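Local coordinates for protein alpha-amylase G-6 (Bacillus halodurans, PDB 2C3G) that probably binds starch and related alpha-glucans, serving as the family 26 carbohydrate-binding module of a larger amylase, at residues Thr8-Lys13 with Trp49-Ile54; Pro20-Tyr25 with Pro40-Tyr45; Thr27-Asp32 with Gly56-Arg61; Leu62-Arg67 with Pro78-Asp83. One frame throughout, in Å; residues are numbered along the deposited sequence. Where two conformers were deposited one is given.

How the contacts relate
The four contacts hold together a small beta-sandwich module. Contact 1 joins strands 6-12 and 49-55 of the mixed sheet. Contacts 3 and 4 both use strand 59-66 of the antiparallel three-stranded sheet, pairing it with strands 20-28 and 71-82 on its two flanks. Contact 2, about 7 Å from contact 1 between centres, ties strand 20-28 to the chain leading into strand 43-46 and so bridges the sheets. Contact 3 lies farther out, its centre about 16 Å from that of contact 1. Along the chain, contact 2 falls between the halves of contact 1, and contact 4 opens last. The two sheets thus pack face to face through contacts 1, 2 and 4.

Contact 1 (Thr8-Lys13 with Trp49-Ile54); sequences TIYFKK and WYTHTI. With CD (cadmium ion), chain D.
Tyr50 O is gripped by Phe11 N at 2.7 Å in a nearly straight bond (167°) and is also approached by Tyr10 CA at 3.2 Å. Tyr50 N answers to Phe11 O, and Ile9 and His52 exchange a second pair of backbone bonds, giving an antiparallel ladder. Between these pairs side chains do the work. Thr8 OG1 and Thr53 OG1 share a hydrogen bond of 2.8 Å, while Thr51 OG1 sits over one face of the Tyr10 ring, 3.3 Å above its plane and toward the rim. Lys12 runs its aliphatic chain over the Trp49 indole: CB lies 3.7 Å from the centroid of the six-membered ring, a CH-pi contact almost on the normal. With CG anti to the backbone N (chi1 -173°), bends at chi2 and chi3 put CD over the ring and bring NZ to a water that Trp49 NE1 shares. On the other side of the sheet from Lys12 and Trp49, Ile9 and Phe11 pack on Leu62 and Phe64, and His52 ND1 binds a cadmium ion at 2.4 Å beside a water ligand. One face thus holds the hydroxyl pair and CH-pi contact, the other hydrocarbon and a metal-binding imidazole.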
# COMPACT_ATOMS: atom_id res chain seq x y z
N THR A 8 0.77 -3.42 7.37
CA THR A 8 1.59 -2.22 7.18
C THR A 8 2.34 -2.37 5.86
O THR A 8 2.93 -3.40 5.58
CB THR A 8 2.61 -2.01 8.33
OG1 THR A 8 1.91 -1.81 9.55
CG2 THR A 8 3.38 -0.67 8.12
N ILE A 9 2.27 -1.34 5.04
CA ILE A 9 2.90 -1.41 3.74
C ILE A 9 3.77 -0.18 3.59
O ILE A 9 3.35 0.92 3.91
CB ILE A 9 1.81 -1.59 2.60
CG1 ILE A 9 1.49 -3.09 2.41
CG2 ILE A 9 2.32 -1.22 1.22
CD1 ILE A 9 0.54 -3.66 3.33
N TYR A 10 5.02 -0.38 3.17
CA TYR A 10 5.94 0.72 2.88
C TYR A 10 6.21 0.74 1.41
O TYR A 10 6.42 -0.30 0.80
CB TYR A 10 7.27 0.59 3.61
CG TYR A 10 7.18 0.60 5.11
CD1 TYR A 10 7.47 1.75 5.84
CD2 TYR A 10 6.79 -0.55 5.79
CE1 TYR A 10 7.38 1.75 7.23
CE2 TYR A 10 6.69 -0.57 7.16
CZ TYR A 10 6.99 0.57 7.87
OH TYR A 10 6.90 0.54 9.22
N PHE A 11 6.19 1.94 0.84
CA PHE A 11 6.36 2.11 -0.57
C PHE A 11 7.53 3.03 -0.89
O PHE A 11 7.60 4.14 -0.40
CB PHE A 11 5.06 2.69 -1.12
CG PHE A 11 5.07 2.91 -2.59
CD1 PHE A 11 5.55 1.92 -3.45
CD2 PHE A 11 4.61 4.09 -3.11
CE1 PHE A 11 5.58 2.12 -4.81
CE2 PHE A 11 4.63 4.31 -4.47
CZ PHE A 11 5.12 3.31 -5.33
N LYS A 12 8.46 2.57 -1.72
CA LYS A 12 9.51 3.43 -2.20
C LYS A 12 9.01 4.12 -3.45
O LYS A 12 8.95 3.51 -4.54
CB LYS A 12 10.80 2.66 -2.46
CG LYS A 12 11.92 3.60 -2.78
CD LYS A 12 13.15 3.31 -1.99
CE LYS A 12 14.26 2.96 -2.92
NZ LYS A 12 15.59 3.15 -2.26
N LYS A 13 8.61 5.38 -3.27
CA LYS A 13 7.93 6.14 -4.32
C LYS A 13 8.92 6.56 -5.41
O LYS A 13 10.00 7.08 -5.09
CB LYS A 13 7.24 7.38 -3.73
CG LYS A 13 6.45 8.22 -4.73
CD LYS A 13 6.02 9.59 -4.14
CE LYS A 13 7.12 10.68 -4.20
NZ LYS A 13 7.70 10.92 -5.57
N TRP A 49 10.72 6.55 1.04
CA TRP A 49 9.75 5.61 1.63
C TRP A 49 8.50 6.30 2.20
O TRP A 49 8.57 7.28 2.90
CB TRP A 49 10.38 4.69 2.71
CG TRP A 49 11.40 3.68 2.19
CD1 TRP A 49 12.77 3.77 2.25
CD2 TRP A 49 11.12 2.41 1.56
NE1 TRP A 49 13.36 2.66 1.68
CE2 TRP A 49 12.37 1.81 1.24
CE3 TRP A 49 9.94 1.75 1.19
CZ2 TRP A 49 12.46 0.55 0.62
CZ3 TRP A 49 10.03 0.51 0.58
CH2 TRP A 49 11.28 -0.07 0.29
N TYR A 50 7.35 5.73 1.89
CA TYR A 50 6.08 6.20 2.41
C TYR A 50 5.38 4.97 2.97
O TYR A 50 5.74 3.86 2.65
CB TYR A 50 5.28 6.82 1.28
CG TYR A 50 5.82 8.16 0.83
CD1 TYR A 50 5.19 9.34 1.22
CD2 TYR A 50 6.97 8.25 0.02
CE1 TYR A 50 5.68 10.57 0.82
CE2 TYR A 50 7.46 9.49 -0.38
CZ TYR A 50 6.80 10.64 0.03
OH TYR A 50 7.25 11.86 -0.34
N THR A 51 4.40 5.15 3.82
CA THR A 51 3.86 4.00 4.55
C THR A 51 2.42 4.21 4.90
O THR A 51 1.94 5.34 5.02
CB THR A 51 4.70 3.74 5.86
OG1 THR A 51 4.18 2.59 6.53
CG2 THR A 51 4.50 4.81 6.82
N HIS A 52 1.73 3.10 5.10
CA HIS A 52 0.35 3.11 5.57
C HIS A 52 -0.06 1.74 6.08
O HIS A 52 0.31 0.69 5.51
CB HIS A 52 -0.61 3.65 4.48
CG HIS A 52 -2.07 3.54 4.85
ND1 HIS A 52 -2.72 4.48 5.62
CD2 HIS A 52 -2.99 2.60 4.55
CE1 HIS A 52 -3.98 4.11 5.80
NE2 HIS A 52 -4.17 2.97 5.15
N THR A 53 -0.81 1.76 7.18
CA THR A 53 -1.31 0.57 7.86
C THR A 53 -2.84 0.46 7.64
O THR A 53 -3.60 1.38 7.95
CB THR A 53 -0.88 0.61 9.34
OG1 THR A 53 0.56 0.61 9.43
CG2 THR A 53 -1.21 -0.71 10.10
N ILE A 54 -3.25 -0.65 7.01
CA ILE A 54 -4.65 -1.07 6.96
C ILE A 54 -4.98 -1.89 8.21
O ILE A 54 -4.51 -3.00 8.37
CB ILE A 54 -4.92 -1.93 5.72
CG1 ILE A 54 -4.27 -1.29 4.48
CG2 ILE A 54 -6.42 -2.18 5.57
CD1 ILE A 54 -4.29 -2.14 3.17
CD CD D . -2.03 6.24 7.14
O HOH W 1 16.14 1.88 0.70
O HOH W 2 -1.15 4.73 8.68

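Contact 2 (Pro20-Tyr25 with Pro40-Tyr45); sequences PHLYYY and PEMEHY. With CD (cadmium ion), chain E.
Pro20 and Met42 make the first of two backbone hydrogen bonds: Met42 N gives its proton to Pro20 O at 2.8 Å, nearly straight at 169°. The second runs the other way, from Leu22 N to Pro40 O at 2.9 Å. Together they frame a single bridge between His21 and Glu41, and Pro40 O also receives His21 CA as a CH...O contact.

Apolar contacts lie to one side of this bridge. Met42 CG, anti to its own carbonyl carbon (chi1 -69°), rests 3.8 Å from Leu22 CB, and Met42 CB meets Pro20 CG. Farther along, the ring of Tyr24 brings CE1 to 4.1 Å from Pro40 CD, the two side chains crossing at about a right angle. Leu22 O, buried here, finds no hydrogen-bond partner in the model.

The His21 imidazole leans over the opposing backbone, with CD2 3.6 Å from Glu41 N. Its ND1 makes a weak hydrogen bond to Thr19 O, and Arg67 packs on the same side chain. Cutting His21 back to an alanine would probably uncover the backbone at Glu41 and leave Arg67 without the ring it packs on.

At the far end, His44 ND1 binds a cadmium ion at 2.4 Å while NE2 is hydrogen-bonded to Gly47 O, which fixes the rotation of that ring. Two main-chain bonds therefore do the polar holding, and proline, leucine and methionine carbons, with the Tyr24 and His21 rings, supply the rest, fastening strand 20-28 to the chain that enters the other sheet.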
# COMPACT_ATOMS: atom_id res chain seq x y z
N PRO A 20 1.87 9.87 -2.77
CA PRO A 20 1.52 8.45 -2.90
C PRO A 20 0.29 8.04 -2.10
O PRO A 20 0.15 8.44 -0.95
CB PRO A 20 2.74 7.73 -2.35
CG PRO A 20 3.27 8.67 -1.28
CD PRO A 20 2.95 10.07 -1.77
N HIS A 21 -0.59 7.25 -2.72
CA HIS A 21 -1.80 6.71 -2.08
C HIS A 21 -1.90 5.17 -2.16
O HIS A 21 -1.34 4.55 -3.07
CB HIS A 21 -3.05 7.32 -2.72
CG HIS A 21 -3.20 8.78 -2.49
ND1 HIS A 21 -2.46 9.72 -3.18
CD2 HIS A 21 -3.99 9.47 -1.64
CE1 HIS A 21 -2.81 10.93 -2.78
NE2 HIS A 21 -3.73 10.80 -1.84
N LEU A 22 -2.60 4.56 -1.21
CA LEU A 22 -2.69 3.10 -1.20
C LEU A 22 -4.12 2.63 -1.50
O LEU A 22 -5.01 2.75 -0.67
CB LEU A 22 -2.19 2.51 0.14
CG LEU A 22 -2.17 0.97 0.17
CD1 LEU A 22 -1.06 0.41 -0.72
CD2 LEU A 22 -2.09 0.39 1.59
N TYR A 23 -4.32 2.07 -2.68
CA TYR A 23 -5.61 1.51 -3.04
C TYR A 23 -5.62 0.00 -2.78
O TYR A 23 -4.68 -0.71 -3.16
CB TYR A 23 -5.95 1.82 -4.52
CG TYR A 23 -7.27 1.21 -4.93
CD1 TYR A 23 -8.46 1.67 -4.38
CD2 TYR A 23 -7.33 0.15 -5.85
CE1 TYR A 23 -9.66 1.10 -4.73
CE2 TYR A 23 -8.53 -0.41 -6.21
CZ TYR A 23 -9.69 0.07 -5.64
OH TYR A 23 -10.91 -0.48 -5.99
N TYR A 24 -6.68 -0.47 -2.13
CA TYR A 24 -6.83 -1.88 -1.73
C TYR A 24 -8.30 -2.33 -1.73
O TYR A 24 -9.21 -1.57 -1.38
CB TYR A 24 -6.22 -2.15 -0.35
CG TYR A 24 -6.84 -1.35 0.77
CD1 TYR A 24 -6.40 -0.06 1.05
CD2 TYR A 24 -7.87 -1.89 1.55
CE1 TYR A 24 -6.97 0.68 2.06
CE2 TYR A 24 -8.45 -1.15 2.58
CZ TYR A 24 -7.99 0.14 2.82
OH TYR A 24 -8.53 0.91 3.83
N TYR A 25 -8.50 -3.59 -2.11
CA TYR A 25 -9.83 -4.17 -2.20
C TYR A 25 -9.78 -5.64 -1.73
O TYR A 25 -8.80 -6.06 -1.12
CB TYR A 25 -10.39 -4.03 -3.63
CG TYR A 25 -9.50 -4.63 -4.70
CD1 TYR A 25 -8.40 -3.94 -5.17
CD2 TYR A 25 -9.78 -5.88 -5.25
CE1 TYR A 25 -7.58 -4.46 -6.14
CE2 TYR A 25 -8.95 -6.42 -6.24
CZ TYR A 25 -7.86 -5.70 -6.67
OH TYR A 25 -7.00 -6.19 -7.64
N PRO A 40 -6.43 6.08 0.79
CA PRO A 40 -5.68 6.80 1.82
C PRO A 40 -4.30 7.23 1.34
O PRO A 40 -3.63 6.50 0.61
CB PRO A 40 -5.51 5.75 2.93
CG PRO A 40 -6.59 4.74 2.69
CD PRO A 40 -6.75 4.70 1.19
N GLU A 41 -3.91 8.43 1.77
CA GLU A 41 -2.54 8.91 1.63
C GLU A 41 -1.57 7.99 2.36
O GLU A 41 -1.86 7.47 3.43
CB GLU A 41 -2.41 10.35 2.19
CG GLU A 41 -1.13 11.09 1.81
CD GLU A 41 -0.85 12.30 2.71
OE1 GLU A 41 -1.83 12.99 3.12
OE2 GLU A 41 0.34 12.57 3.03
N MET A 42 -0.43 7.77 1.73
CA MET A 42 0.68 7.10 2.37
C MET A 42 1.58 8.10 3.07
O MET A 42 2.28 8.85 2.44
CB MET A 42 1.42 6.21 1.37
CG MET A 42 0.60 5.02 0.94
SD MET A 42 1.57 3.87 0.03
CE MET A 42 2.28 2.96 1.34
N GLU A 43 1.50 8.15 4.38
CA GLU A 43 2.27 9.11 5.16
C GLU A 43 3.77 8.97 4.85
O GLU A 43 4.22 7.89 4.50
CB GLU A 43 1.94 8.97 6.64
CG GLU A 43 0.95 7.83 7.00
CD GLU A 43 1.59 6.88 7.98
OE1 GLU A 43 2.81 7.06 8.23
OE2 GLU A 43 0.93 5.97 8.54
N HIS A 44 4.52 10.07 4.87
CA HIS A 44 5.96 9.99 4.60
C HIS A 44 6.62 9.23 5.73
O HIS A 44 6.25 9.38 6.90
CB HIS A 44 6.58 11.40 4.40
CG HIS A 44 8.06 11.38 4.16
ND1 HIS A 44 8.97 11.84 5.08
CD2 HIS A 44 8.79 10.92 3.12
CE1 HIS A 44 10.19 11.69 4.62
NE2 HIS A 44 10.11 11.12 3.43
N TYR A 45 7.59 8.38 5.39
CA TYR A 45 8.32 7.67 6.42
C TYR A 45 9.76 8.23 6.51
O TYR A 45 10.16 8.76 7.55
CB TYR A 45 8.27 6.15 6.19
CG TYR A 45 9.11 5.37 7.17
CD1 TYR A 45 8.78 5.31 8.51
CD2 TYR A 45 10.27 4.72 6.76
CE1 TYR A 45 9.57 4.58 9.44
CE2 TYR A 45 11.09 4.01 7.67
CZ TYR A 45 10.73 3.93 9.00
OH TYR A 45 11.55 3.23 9.88
CD CD E . 8.84 12.86 7.26

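Contact 3 (Thr27-Asp32 with Gly56-Arg61); sequences TNPKVD and GVESVR
A classic beta bulge brings Glu58 and Ser59 together against Asn28, where strand 20-28 meets the start of strand 59-66. Asn28 O accepts both of their amides: Glu58 N at 2.8 Å, tilted from the carbonyl plane, and Ser59 N at 3.1 Å, lying in it. The return bond from Asn28 N to Ser59 O is less certain, because the position of that oxygen is less sure. After Asn28 the chain turns at Pro29, which follows a cis peptide bond. Its ring lays CG against Gly56 O at 3.2 Å and CD beside Glu58 CG. Gly56 has backbone angles (phi 84°) at which any side chain would press on the preceding carbonyl, so this conformation calls for glycine.

Thr27 works in two directions. Its methyl CG2 meets Val60 CG2 at 3.7 Å, while OG1, placed between the backbone N and the carbonyl carbon (chi1 53°), accepts Val31 N at 3.1 Å and is also hydrogen-bonded to Glu33. A valine in its place would probably leave the amide of Val31 and the carboxylate of Glu33 without that mate, and the 29-32 loop freer to move. Chemically, one carbonyl serving two amides absorbs the extra residue of the bulge, and a single hydroxyl ties the loop back to the strand it has just left.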
# COMPACT_ATOMS: atom_id res chain seq x y z
N THR A 27 -10.50 -7.27 0.88
CA THR A 27 -9.97 -7.42 2.22
C THR A 27 -10.54 -8.65 2.88
O THR A 27 -11.69 -9.03 2.61
CB THR A 27 -10.38 -6.17 3.07
OG1 THR A 27 -11.80 -5.99 3.00
CG2 THR A 27 -9.82 -4.86 2.47
N ASN A 28 -9.76 -9.27 3.76
CA ASN A 28 -10.24 -10.39 4.56
C ASN A 28 -9.52 -10.33 5.92
O ASN A 28 -8.29 -10.36 5.97
CB ASN A 28 -10.00 -11.73 3.81
CG ASN A 28 -10.47 -12.97 4.61
OD1 ASN A 28 -11.27 -12.87 5.54
ND2 ASN A 28 -9.95 -14.15 4.24
N PRO A 29 -10.26 -10.19 7.02
CA PRO A 29 -11.73 -10.05 7.04
C PRO A 29 -12.23 -8.80 6.37
O PRO A 29 -11.50 -7.80 6.32
CB PRO A 29 -12.07 -9.99 8.53
CG PRO A 29 -10.80 -9.64 9.21
CD PRO A 29 -9.69 -10.17 8.38
N LYS A 30 -13.46 -8.85 5.88
CA LYS A 30 -14.01 -7.77 5.08
C LYS A 30 -14.19 -6.52 5.92
O LYS A 30 -14.72 -6.56 7.03
CB LYS A 30 -15.33 -8.18 4.41
CG LYS A 30 -15.68 -7.38 3.14
CD LYS A 30 -14.82 -7.78 1.93
CE LYS A 30 -15.57 -7.54 0.62
NZ LYS A 30 -14.77 -6.84 -0.44
N VAL A 31 -13.73 -5.41 5.36
CA VAL A 31 -13.55 -4.15 6.07
C VAL A 31 -13.86 -3.08 5.04
O VAL A 31 -13.82 -3.37 3.83
CB VAL A 31 -12.09 -4.10 6.61
CG1 VAL A 31 -11.14 -3.34 5.68
CG2 VAL A 31 -12.05 -3.63 8.02
N ASP A 32 -14.20 -1.86 5.49
CA ASP A 32 -14.47 -0.77 4.56
C ASP A 32 -13.31 -0.63 3.58
O ASP A 32 -12.14 -0.56 3.97
CB ASP A 32 -14.74 0.55 5.31
CG ASP A 32 -16.23 0.93 5.38
OD1 ASP A 32 -17.11 0.10 5.03
OD2 ASP A 32 -16.63 2.06 5.78
N GLY A 56 -6.93 -4.27 10.89
CA GLY A 56 -7.93 -5.32 10.94
C GLY A 56 -7.92 -6.38 9.85
O GLY A 56 -8.67 -7.36 9.93
N VAL A 57 -7.07 -6.18 8.85
CA VAL A 57 -6.96 -7.05 7.67
C VAL A 57 -5.85 -8.11 7.82
O VAL A 57 -4.80 -7.81 8.34
CB VAL A 57 -6.71 -6.14 6.43
CG1 VAL A 57 -5.26 -5.64 6.36
CG2 VAL A 57 -7.07 -6.81 5.18
N GLU A 58 -6.09 -9.35 7.39
CA GLU A 58 -5.02 -10.36 7.28
C GLU A 58 -4.52 -10.52 5.84
O GLU A 58 -3.37 -10.90 5.62
CB GLU A 58 -5.46 -11.72 7.81
CG GLU A 58 -6.32 -11.67 9.06
CD GLU A 58 -5.57 -12.12 10.29
OE1 GLU A 58 -4.43 -11.66 10.48
OE2 GLU A 58 -6.12 -12.93 11.07
N SER A 59 -5.40 -10.25 4.87
CA SER A 59 -5.00 -10.20 3.47
C SER A 59 -5.77 -9.13 2.73
O SER A 59 -6.82 -8.71 3.19
CB SER A 59 -5.08 -11.58 2.79
OG SER A 59 -6.39 -12.12 2.82
N VAL A 60 -5.24 -8.70 1.59
CA VAL A 60 -5.69 -7.52 0.85
C VAL A 60 -5.17 -7.71 -0.56
O VAL A 60 -4.30 -8.56 -0.81
CB VAL A 60 -5.10 -6.22 1.49
CG1 VAL A 60 -4.18 -5.42 0.55
CG2 VAL A 60 -6.18 -5.37 2.09
N ARG A 61 -5.74 -6.94 -1.49
CA ARG A 61 -5.23 -6.81 -2.84
C ARG A 61 -4.91 -5.34 -2.99
O ARG A 61 -5.76 -4.52 -2.69
CB ARG A 61 -6.29 -7.22 -3.87
CG ARG A 61 -5.96 -8.47 -4.65
CD ARG A 61 -7.05 -9.51 -4.59
NE ARG A 61 -6.77 -10.63 -5.50
CZ ARG A 61 -6.81 -11.91 -5.17
NH1 ARG A 61 -6.54 -12.83 -6.08
NH2 ARG A 61 -7.09 -12.30 -3.94

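Contact 4 (Leu62-Arg67 with Pro78-Asp83); sequences LLFKDR and PGFFRD
Leu62 and Phe80 face each other as an antiparallel hydrogen-bonded pair. Phe80 N gives its proton to Leu62 O at 2.6 Å, lying in the carbonyl plane on a lone pair, and Leu62 N returns a bond to Phe80 O at 2.7 Å. Their side chains sit on the same face of the sheet, with Leu62 CD1 4.2 Å from Phe80 CD2. Leu62 CG stands between its own backbone N and carbonyl carbon (chi1 70°), and CD1 ends up over one face of the Phe64 ring, 3.8 Å above the plane. Phe64 CE2 in turn comes to the edge of the Phe80 ring. Gly79 lies so close to Leu62 that a beta carbon would collide with Leu62 N; its CA instead receives Leu63 CG at 3.8 Å.

Around this first shell, Tyr25 OH is hydrogen-bonded to Gly79 N. Trp92 meets Phe80 edge to face while also touching Leu62 and Arg82. Within the short strand segments, at 124°, one bridge forms; Arg82 continues the pairing with Val60. Strands 59-66 and 71-82 form a beta hairpin, here with buried Leu62 facing the interior of a beta sandwich and Phe80 at its margin beside Trp92.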
# COMPACT_ATOMS: atom_id res chain seq x y z
N LEU A 62 -3.70 -5.00 -3.44
CA LEU A 62 -3.32 -3.58 -3.45
C LEU A 62 -2.60 -3.01 -4.69
O LEU A 62 -1.90 -3.70 -5.42
CB LEU A 62 -2.55 -3.22 -2.16
CG LEU A 62 -1.13 -3.78 -1.93
CD1 LEU A 62 -0.10 -2.94 -2.66
CD2 LEU A 62 -0.84 -3.88 -0.45
N LEU A 63 -2.81 -1.72 -4.91
CA LEU A 63 -2.02 -0.98 -5.89
C LEU A 63 -1.56 0.33 -5.27
O LEU A 63 -2.24 0.90 -4.44
CB LEU A 63 -2.85 -0.68 -7.15
CG LEU A 63 -3.42 -1.83 -7.97
CD1 LEU A 63 -4.93 -1.96 -7.74
CD2 LEU A 63 -3.14 -1.65 -9.44
N PHE A 64 -0.39 0.79 -5.69
CA PHE A 64 0.08 2.14 -5.39
C PHE A 64 -0.36 3.07 -6.51
O PHE A 64 -0.47 2.65 -7.67
CB PHE A 64 1.61 2.15 -5.26
CG PHE A 64 2.11 1.16 -4.25
CD1 PHE A 64 1.88 1.38 -2.89
CD2 PHE A 64 2.76 0.00 -4.65
CE1 PHE A 64 2.32 0.45 -1.94
CE2 PHE A 64 3.21 -0.93 -3.70
CZ PHE A 64 2.98 -0.72 -2.35
N LYS A 65 -0.63 4.32 -6.16
CA LYS A 65 -1.01 5.37 -7.10
C LYS A 65 -0.66 6.76 -6.57
O LYS A 65 -0.50 6.95 -5.37
CB LYS A 65 -2.50 5.29 -7.40
CG LYS A 65 -3.43 5.53 -6.23
CD LYS A 65 -4.89 5.41 -6.64
CE LYS A 65 -5.31 6.55 -7.55
NZ LYS A 65 -5.58 7.78 -6.78
N ASP A 66 -0.54 7.73 -7.47
CA ASP A 66 -0.51 9.12 -7.00
C ASP A 66 -1.84 9.82 -7.26
O ASP A 66 -2.79 9.18 -7.73
CB ASP A 66 0.72 9.92 -7.49
CG ASP A 66 0.83 10.04 -9.01
OD1 ASP A 66 -0.18 9.92 -9.73
OD2 ASP A 66 1.92 10.29 -9.57
N ARG A 67 -1.92 11.11 -6.95
CA ARG A 67 -3.16 11.86 -7.11
C ARG A 67 -3.39 12.24 -8.57
O ARG A 67 -4.39 12.87 -8.91
CB ARG A 67 -3.20 13.10 -6.20
CG ARG A 67 -4.47 13.20 -5.35
CD ARG A 67 -5.16 14.57 -5.36
NE ARG A 67 -6.58 14.46 -5.73
CZ ARG A 67 -7.35 15.46 -6.17
NH1 ARG A 67 -6.86 16.70 -6.29
NH2 ARG A 67 -8.62 15.23 -6.49
N PRO A 78 -3.94 -6.47 -12.18
CA PRO A 78 -4.69 -6.57 -10.93
C PRO A 78 -3.76 -6.16 -9.78
O PRO A 78 -2.55 -6.12 -9.99
CB PRO A 78 -5.02 -8.06 -10.85
CG PRO A 78 -3.82 -8.73 -11.49
CD PRO A 78 -3.36 -7.77 -12.60
N GLY A 79 -4.32 -5.89 -8.59
CA GLY A 79 -3.52 -5.56 -7.41
C GLY A 79 -2.45 -6.57 -7.02
O GLY A 79 -2.44 -7.70 -7.50
N PHE A 80 -1.51 -6.15 -6.18
CA PHE A 80 -0.58 -7.09 -5.54
C PHE A 80 -1.33 -7.76 -4.40
O PHE A 80 -1.98 -7.06 -3.64
CB PHE A 80 0.65 -6.38 -4.92
CG PHE A 80 1.65 -5.85 -5.92
CD1 PHE A 80 2.17 -6.65 -6.92
CD2 PHE A 80 2.12 -4.54 -5.80
CE1 PHE A 80 3.12 -6.14 -7.83
CE2 PHE A 80 3.07 -4.03 -6.69
CZ PHE A 80 3.57 -4.84 -7.70
N PHE A 81 -1.25 -9.07 -4.28
CA PHE A 81 -1.86 -9.75 -3.14
C PHE A 81 -0.88 -9.80 -1.97
O PHE A 81 0.28 -10.18 -2.16
CB PHE A 81 -2.36 -11.16 -3.48
CG PHE A 81 -2.82 -11.95 -2.27
CD1 PHE A 81 -4.09 -11.76 -1.75
CD2 PHE A 81 -1.97 -12.85 -1.63
CE1 PHE A 81 -4.49 -12.46 -0.62
CE2 PHE A 81 -2.37 -13.56 -0.50
CZ PHE A 81 -3.63 -13.36 -0.00
N ARG A 82 -1.36 -9.41 -0.78
CA ARG A 82 -0.66 -9.45 0.52
C ARG A 82 -1.77 -9.55 1.58
O ARG A 82 -2.83 -9.05 1.31
CB ARG A 82 -0.07 -8.05 0.77
CG ARG A 82 1.13 -7.63 0.01
CD ARG A 82 2.35 -7.54 0.88
NE ARG A 82 3.35 -8.38 0.27
CZ ARG A 82 4.46 -8.82 0.83
NH1 ARG A 82 5.26 -9.57 0.10
NH2 ARG A 82 4.78 -8.54 2.07
N ASP A 83 -1.68 -10.11 2.78
CA ASP A 83 -1.13 -11.34 3.34
C ASP A 83 0.02 -11.25 4.37
O ASP A 83 0.06 -12.04 5.30
CB ASP A 83 -1.20 -12.54 2.38
CG ASP A 83 -0.34 -13.72 2.81
OD1 ASP A 83 -0.88 -14.77 3.25
OD2 ASP A 83 0.90 -13.68 2.68